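Multidrug resistance protein (Vibrio cholerae, PDB 1YC9) serves as a trimeric outer-membrane efflux channel of the OMF family and could be involved in resistance to puromycin, acriflavine and tetraphenylarsonium. Local coordinates at residues Trp21-Leu35 and Phe423-Phe437. The protein carries 1 engineered substitution. Sequence-based numbering, arbitrary orientation.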
loop_
_atom_site.group_PDB
_atom_site.type_symbol
_atom_site.label_atom_id
_atom_site.label_comp_id
_atom_site.label_asym_id
_atom_site.label_seq_id
_atom_site.Cartn_x
_atom_site.Cartn_y
_atom_site.Cartn_z
ATOM N N TRP A 21 15.809 -27.507 -11.297
ATOM C CA TRP A 21 14.975 -26.866 -10.235
ATOM C C TRP A 21 13.629 -26.360 -10.845
ATOM O O TRP A 21 13.193 -26.951 -11.851
ATOM C CB TRP A 21 15.849 -25.853 -9.467
ATOM C CG TRP A 21 16.006 -24.408 -9.974
ATOM C CD1 TRP A 21 15.359 -23.783 -11.024
ATOM C CD2 TRP A 21 16.845 -23.405 -9.381
ATOM N NE1 TRP A 21 15.751 -22.467 -11.105
ATOM C CE2 TRP A 21 16.668 -22.210 -10.117
ATOM C CE3 TRP A 21 17.740 -23.399 -8.299
ATOM C CZ2 TRP A 21 17.357 -21.029 -9.810
ATOM C CZ3 TRP A 21 18.425 -22.225 -7.997
ATOM C CH2 TRP A 21 18.230 -21.061 -8.751
ATOM N N PRO A 22 12.916 -25.374 -10.262
ATOM C CA PRO A 22 11.686 -24.857 -10.899
ATOM C C PRO A 22 11.704 -24.667 -12.424
ATOM O O PRO A 22 12.431 -23.827 -12.926
ATOM C CB PRO A 22 11.472 -23.513 -10.192
ATOM C CG PRO A 22 11.917 -23.814 -8.784
ATOM C CD PRO A 22 13.108 -24.753 -8.932
ATOM N N SER A 23 10.898 -25.473 -13.120
ATOM C CA SER A 23 10.583 -25.338 -14.552
ATOM C C SER A 23 10.062 -23.930 -14.949
ATOM O O SER A 23 9.763 -23.112 -14.061
ATOM C CB SER A 23 9.516 -26.403 -14.886
ATOM O OG SER A 23 9.261 -26.504 -16.267
ATOM N N ALA A 24 9.945 -23.650 -16.264
ATOM C CA ALA A 24 9.290 -22.428 -16.736
ATOM C C ALA A 24 7.796 -22.506 -16.433
ATOM O O ALA A 24 7.243 -21.570 -15.863
ATOM C CB ALA A 24 9.497 -22.199 -18.225
ATOM N N ASN A 25 7.157 -23.598 -16.875
ATOM C CA ASN A 25 5.782 -23.942 -16.507
ATOM C C ASN A 25 5.741 -24.916 -15.331
ATOM O O ASN A 25 5.178 -26.000 -15.412
ATOM C CB ASN A 25 5.028 -24.507 -17.706
ATOM C CG ASN A 25 5.002 -23.541 -18.888
ATOM O OD1 ASN A 25 5.037 -22.342 -18.725
ATOM N ND2 ASN A 25 4.908 -24.083 -20.083
ATOM N N TRP A 26 6.287 -24.464 -14.212
ATOM C CA TRP A 26 6.562 -25.279 -13.038
ATOM C C TRP A 26 5.344 -25.935 -12.393
ATOM O O TRP A 26 5.463 -26.930 -11.695
ATOM C CB TRP A 26 7.344 -24.431 -12.002
ATOM C CG TRP A 26 6.635 -23.120 -11.738
ATOM C CD1 TRP A 26 6.890 -21.925 -12.321
ATOM C CD2 TRP A 26 5.504 -22.898 -10.846
ATOM N NE1 TRP A 26 5.988 -20.982 -11.876
ATOM C CE2 TRP A 26 5.134 -21.544 -10.964
ATOM C CE3 TRP A 26 4.763 -23.710 -9.989
ATOM C CZ2 TRP A 26 4.055 -20.979 -10.237
ATOM C CZ3 TRP A 26 3.697 -23.158 -9.274
ATOM C CH2 TRP A 26 3.354 -21.810 -9.401
ATOM N N TRP A 27 4.166 -25.350 -12.596
ATOM C CA TRP A 27 2.926 -25.860 -12.015
ATOM C C TRP A 27 2.541 -27.220 -12.606
ATOM O O TRP A 27 1.784 -27.992 -11.983
ATOM C CB TRP A 27 1.780 -24.881 -12.253
ATOM C CG TRP A 27 1.650 -24.450 -13.686
ATOM C CD1 TRP A 27 0.933 -25.069 -14.671
ATOM C CD2 TRP A 27 2.242 -23.298 -14.285
ATOM N NE1 TRP A 27 1.049 -24.370 -15.845
ATOM C CE2 TRP A 27 1.857 -23.282 -15.638
ATOM C CE3 TRP A 27 3.098 -22.277 -13.816
ATOM C CZ2 TRP A 27 2.280 -22.301 -16.518
ATOM C CZ3 TRP A 27 3.507 -21.294 -14.697
ATOM C CH2 TRP A 27 3.100 -21.318 -16.039
ATOM N N GLN A 28 3.068 -27.504 -13.800
ATOM C CA GLN A 28 2.811 -28.788 -14.446
ATOM C C GLN A 28 3.328 -29.962 -13.643
ATOM O O GLN A 28 2.823 -31.069 -13.802
ATOM C CB GLN A 28 3.354 -28.808 -15.897
ATOM C CG GLN A 28 2.594 -27.905 -16.845
ATOM C CD GLN A 28 3.252 -27.801 -18.215
ATOM O OE1 GLN A 28 4.387 -28.246 -18.410
ATOM N NE2 GLN A 28 2.575 -27.186 -19.127
ATOM N N ARG A 29 4.320 -29.742 -12.788
ATOM C CA ARG A 29 4.847 -30.835 -12.011
ATOM C C ARG A 29 3.831 -31.436 -11.051
ATOM O O ARG A 29 4.008 -32.569 -10.630
ATOM C CB ARG A 29 6.196 -30.479 -11.366
ATOM C CG ARG A 29 6.209 -30.048 -9.921
ATOM C CD ARG A 29 7.647 -29.898 -9.372
ATOM N NE ARG A 29 8.048 -30.927 -8.398
ATOM C CZ ARG A 29 9.094 -31.762 -8.523
ATOM N NH1 ARG A 29 9.355 -32.636 -7.553
ATOM N NH2 ARG A 29 9.879 -31.753 -9.600
ATOM N N TYR A 30 2.727 -30.728 -10.751
ATOM C CA TYR A 30 1.701 -31.261 -9.855
ATOM C C TYR A 30 0.673 -32.182 -10.533
ATOM O O TYR A 30 -0.189 -32.745 -9.874
ATOM C CB TYR A 30 1.010 -30.116 -9.052
ATOM C CG TYR A 30 2.012 -29.247 -8.375
ATOM C CD1 TYR A 30 2.805 -29.748 -7.355
ATOM C CD2 TYR A 30 2.238 -27.934 -8.795
ATOM C CE1 TYR A 30 3.772 -28.984 -6.758
ATOM C CE2 TYR A 30 3.229 -27.134 -8.162
ATOM C CZ TYR A 30 3.951 -27.650 -7.146
ATOM O OH TYR A 30 4.944 -26.904 -6.541
ATOM N N GLN A 31 0.718 -32.260 -11.863
ATOM C CA GLN A 31 0.010 -33.298 -12.609
ATOM C C GLN A 31 -1.488 -33.113 -12.482
ATOM O O GLN A 31 -2.256 -34.084 -12.460
ATOM C CB GLN A 31 0.470 -34.701 -12.146
ATOM C CG GLN A 31 1.926 -35.009 -12.537
ATOM C CD GLN A 31 2.392 -36.408 -12.077
ATOM O OE1 GLN A 31 1.924 -37.406 -12.592
ATOM N NE2 GLN A 31 3.299 -36.462 -11.118
ATOM N N ASP A 32 -1.897 -31.856 -12.359
ATOM C CA ASP A 32 -3.297 -31.495 -12.239
ATOM C C ASP A 32 -3.720 -30.598 -13.389
ATOM O O ASP A 32 -3.431 -29.384 -13.437
ATOM C CB ASP A 32 -3.560 -30.846 -10.883
ATOM C CG ASP A 32 -4.998 -30.551 -10.666
ATOM O OD1 ASP A 32 -5.396 -30.491 -9.480
ATOM O OD2 ASP A 32 -5.832 -30.375 -11.592
ATOM N N ALA A 33 -4.406 -31.183 -14.374
ATOM C CA ALA A 33 -4.724 -30.406 -15.550
ATOM C C ALA A 33 -5.706 -29.244 -15.423
ATOM O O ALA A 33 -5.559 -28.244 -16.095
ATOM C CB ALA A 33 -5.353 -31.368 -16.621
ATOM N N GLN A 34 -6.680 -29.333 -14.535
ATOM C CA GLN A 34 -7.202 -28.208 -13.788
ATOM C C GLN A 34 -6.330 -27.032 -13.411
ATOM O O GLN A 34 -6.624 -25.907 -13.849
ATOM C CB GLN A 34 -8.158 -28.608 -12.670
ATOM C CG GLN A 34 -9.196 -27.480 -12.431
ATOM C CD GLN A 34 -10.190 -27.795 -11.382
ATOM O OE1 GLN A 34 -9.840 -28.223 -10.262
ATOM N NE2 GLN A 34 -11.436 -27.523 -11.692
ATOM N N LEU A 35 -5.314 -27.283 -12.615
ATOM C CA LEU A 35 -4.410 -26.212 -12.226
ATOM C C LEU A 35 -3.745 -25.646 -13.457
ATOM O O LEU A 35 -3.697 -24.438 -13.672
ATOM C CB LEU A 35 -3.374 -26.742 -11.258
ATOM C CG LEU A 35 -2.333 -25.708 -10.792
ATOM C CD1 LEU A 35 -3.051 -24.482 -10.227
ATOM C CD2 LEU A 35 -1.418 -26.325 -9.767
ATOM N N PHE A 423 2.330 -28.960 0.118
ATOM C CA PHE A 423 2.095 -28.333 -1.164
ATOM C C PHE A 423 2.415 -26.838 -1.091
ATOM O O PHE A 423 3.152 -26.336 -1.931
ATOM C CB PHE A 423 0.675 -28.594 -1.613
ATOM C CG PHE A 423 0.303 -28.036 -2.982
ATOM C CD1 PHE A 423 1.214 -27.901 -4.023
ATOM C CD2 PHE A 423 -1.003 -27.643 -3.210
ATOM C CE1 PHE A 423 0.810 -27.444 -5.274
ATOM C CE2 PHE A 423 -1.421 -27.147 -4.446
ATOM C CZ PHE A 423 -0.498 -27.019 -5.488
ATOM N N SER A 424 1.921 -26.158 -0.049
ATOM C CA SER A 424 2.174 -24.751 0.135
ATOM C C SER A 424 3.631 -24.419 0.208
ATOM O O SER A 424 4.054 -23.412 -0.376
ATOM C CB SER A 424 1.438 -24.237 1.379
ATOM O OG SER A 424 0.030 -24.242 1.085
ATOM N N LEU A 425 4.389 -25.246 0.910
ATOM C CA LEU A 425 5.840 -25.062 1.031
ATOM C C LEU A 425 6.570 -25.285 -0.276
ATOM O O LEU A 425 7.613 -24.648 -0.530
ATOM C CB LEU A 425 6.437 -25.913 2.141
ATOM C CG LEU A 425 6.094 -25.360 3.521
ATOM C CD1 LEU A 425 6.570 -26.342 4.582
ATOM C CD2 LEU A 425 6.670 -23.924 3.724
ATOM N N ASP A 426 6.074 -26.207 -1.088
ATOM C CA ASP A 426 6.687 -26.418 -2.386
ATOM C C ASP A 426 6.469 -25.163 -3.202
ATOM O O ASP A 426 7.360 -24.687 -3.902
ATOM C CB ASP A 426 6.125 -27.662 -3.090
ATOM C CG ASP A 426 7.060 -28.164 -4.176
ATOM O OD1 ASP A 426 8.225 -28.453 -3.835
ATOM O OD2 ASP A 426 6.724 -28.240 -5.367
ATOM N N LEU A 427 5.248 -24.620 -3.166
ATOM C CA LEU A 427 4.985 -23.380 -3.851
ATOM C C LEU A 427 5.794 -22.217 -3.296
ATOM O O LEU A 427 6.232 -21.363 -4.048
ATOM C CB LEU A 427 3.481 -23.055 -3.842
ATOM C CG LEU A 427 2.534 -24.060 -4.483
ATOM C CD1 LEU A 427 1.047 -23.651 -4.146
ATOM C CD2 LEU A 427 2.724 -24.082 -5.993
ATOM N N ALA A 428 5.994 -22.162 -1.983
ATOM C CA ALA A 428 6.793 -21.121 -1.346
ATOM C C ALA A 428 8.257 -21.184 -1.819
ATOM O O ALA A 428 8.941 -20.173 -1.972
ATOM C CB ALA A 428 6.769 -21.287 0.112
ATOM N N LEU A 429 8.723 -22.389 -2.083
ATOM C CA LEU A 429 10.084 -22.554 -2.580
ATOM C C LEU A 429 10.171 -21.990 -3.989
ATOM O O LEU A 429 11.156 -21.337 -4.338
ATOM C CB LEU A 429 10.482 -24.043 -2.579
ATOM C CG LEU A 429 11.867 -24.394 -3.192
ATOM C CD1 LEU A 429 12.946 -23.782 -2.354
ATOM C CD2 LEU A 429 12.017 -25.927 -3.227
ATOM N N ILE A 430 9.192 -22.308 -4.828
ATOM C CA ILE A 430 9.204 -21.855 -6.183
ATOM C C ILE A 430 9.188 -20.344 -6.188
ATOM O O ILE A 430 9.963 -19.707 -6.880
ATOM C CB ILE A 430 8.024 -22.435 -6.953
ATOM C CG1 ILE A 430 8.298 -23.919 -7.233
ATOM C CG2 ILE A 430 7.793 -21.708 -8.208
ATOM C CD1 ILE A 430 7.190 -24.653 -7.871
ATOM N N HIS A 431 8.332 -19.762 -5.354
ATOM C CA HIS A 431 8.287 -18.303 -5.226
ATOM C C HIS A 431 9.614 -17.706 -4.735
ATOM O O HIS A 431 10.107 -16.703 -5.282
ATOM C CB HIS A 431 7.108 -17.906 -4.362
ATOM C CG HIS A 431 6.843 -16.452 -4.382
ATOM N ND1 HIS A 431 7.561 -15.572 -3.611
ATOM C CD2 HIS A 431 5.998 -15.711 -5.135
ATOM C CE1 HIS A 431 7.139 -14.346 -3.856
ATOM N NE2 HIS A 431 6.197 -14.406 -4.785
ATOM N N ALA A 432 10.230 -18.340 -3.760
ATOM C CA ALA A 432 11.438 -17.833 -3.128
ATOM C C ALA A 432 12.602 -17.896 -4.094
ATOM O O ALA A 432 13.485 -17.051 -4.059
ATOM C CB ALA A 432 11.759 -18.606 -1.897
ATOM N N LEU A 433 12.593 -18.891 -4.978
ATOM C CA LEU A 433 13.639 -19.023 -5.986
ATOM C C LEU A 433 13.363 -18.125 -7.188
ATOM O O LEU A 433 14.228 -17.910 -7.994
ATOM C CB LEU A 433 13.813 -20.490 -6.420
ATOM C CG LEU A 433 14.160 -21.449 -5.294
ATOM C CD1 LEU A 433 14.198 -22.901 -5.824
ATOM C CD2 LEU A 433 15.478 -21.076 -4.679
ATOM N N GLY A 434 12.160 -17.583 -7.299
ATOM C CA GLY A 434 11.816 -16.665 -8.371
ATOM C C GLY A 434 11.350 -17.385 -9.615
ATOM O O GLY A 434 11.350 -16.815 -10.692
ATOM N N GLY A 435 10.947 -18.641 -9.459
ATOM C CA GLY A 435 10.434 -19.426 -10.553
ATOM C C GLY A 435 11.567 -19.922 -11.429
ATOM O O GLY A 435 12.738 -20.002 -11.010
ATOM N N GLY A 436 11.213 -20.263 -12.659
ATOM C CA GLY A 436 12.190 -20.779 -13.605
ATOM C C GLY A 436 12.073 -20.239 -15.014
ATOM O O GLY A 436 12.566 -20.883 -15.955
ATOM N N PHE A 437 11.445 -19.069 -15.178
ATOM C CA PHE A 437 11.302 -18.477 -16.516
ATOM C C PHE A 437 12.703 -18.248 -17.115
ATOM O O PHE A 437 13.601 -17.742 -16.433
ATOM C CB PHE A 437 10.482 -17.181 -16.480
ATOM C CG PHE A 437 10.000 -16.726 -17.845
ATOM C CD1 PHE A 437 8.829 -17.252 -18.398
ATOM C CD2 PHE A 437 10.724 -15.770 -18.578
ATOM C CE1 PHE A 437 8.375 -16.828 -19.664
ATOM C CE2 PHE A 437 10.278 -15.333 -19.847
ATOM C CZ PHE A 437 9.104 -15.868 -20.387
HETATM O O HOH W 1 8.532 -19.729 -14.015
HETATM O O HOH W 2 6.877 -31.063 -5.772
#
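The Tyr30 ring takes CE1 of Phe423 over the centre of one face, with CG of Arg29 over the other. The ring pair is T-shaped, the edge of Phe423 meeting the tyrosine face at 70° between planes; CG of Phe423, anti to its backbone N (chi1 -178°), carries the ring there. The Trp26 indole has Trp27 CE3 toward the rim of one face and Ile430 CG2 over the other, a CH-pi contact 3.8 Å from the five-membered ring centroid; Ser23 O and a water lie in plane at its edge. Ile430 CD1 packs 3.4 Å from Trp26 CE3, and Leu427 CD2 3.5 Å from Trp26 CZ3. Asp426 OD2 sits at the Tyr30 edge, near the ring plane, and accepts a 2.5 Å bond from Tyr30 OH, on its anti side and 22° out of the carboxylate plane. Arg244 forms a salt bridge with this oxygen, probably keeping Asp426 charged. Pro22 CG reaches Ile430 CG1, and its CD reaches Leu433 CD1 at 3.8 Å. Beyond the Schellman motif at Gly434, Gly436 CA approaches Pro22 O at 3.1 Å, a CA-H...O contact, and a water bridges Ala24 O to Gly436 N. Loop 22-24 and 3-10 segment 26-30 thus pack against the C-terminal end of helix 398-433, flanked by helices 117-183 and 326-391.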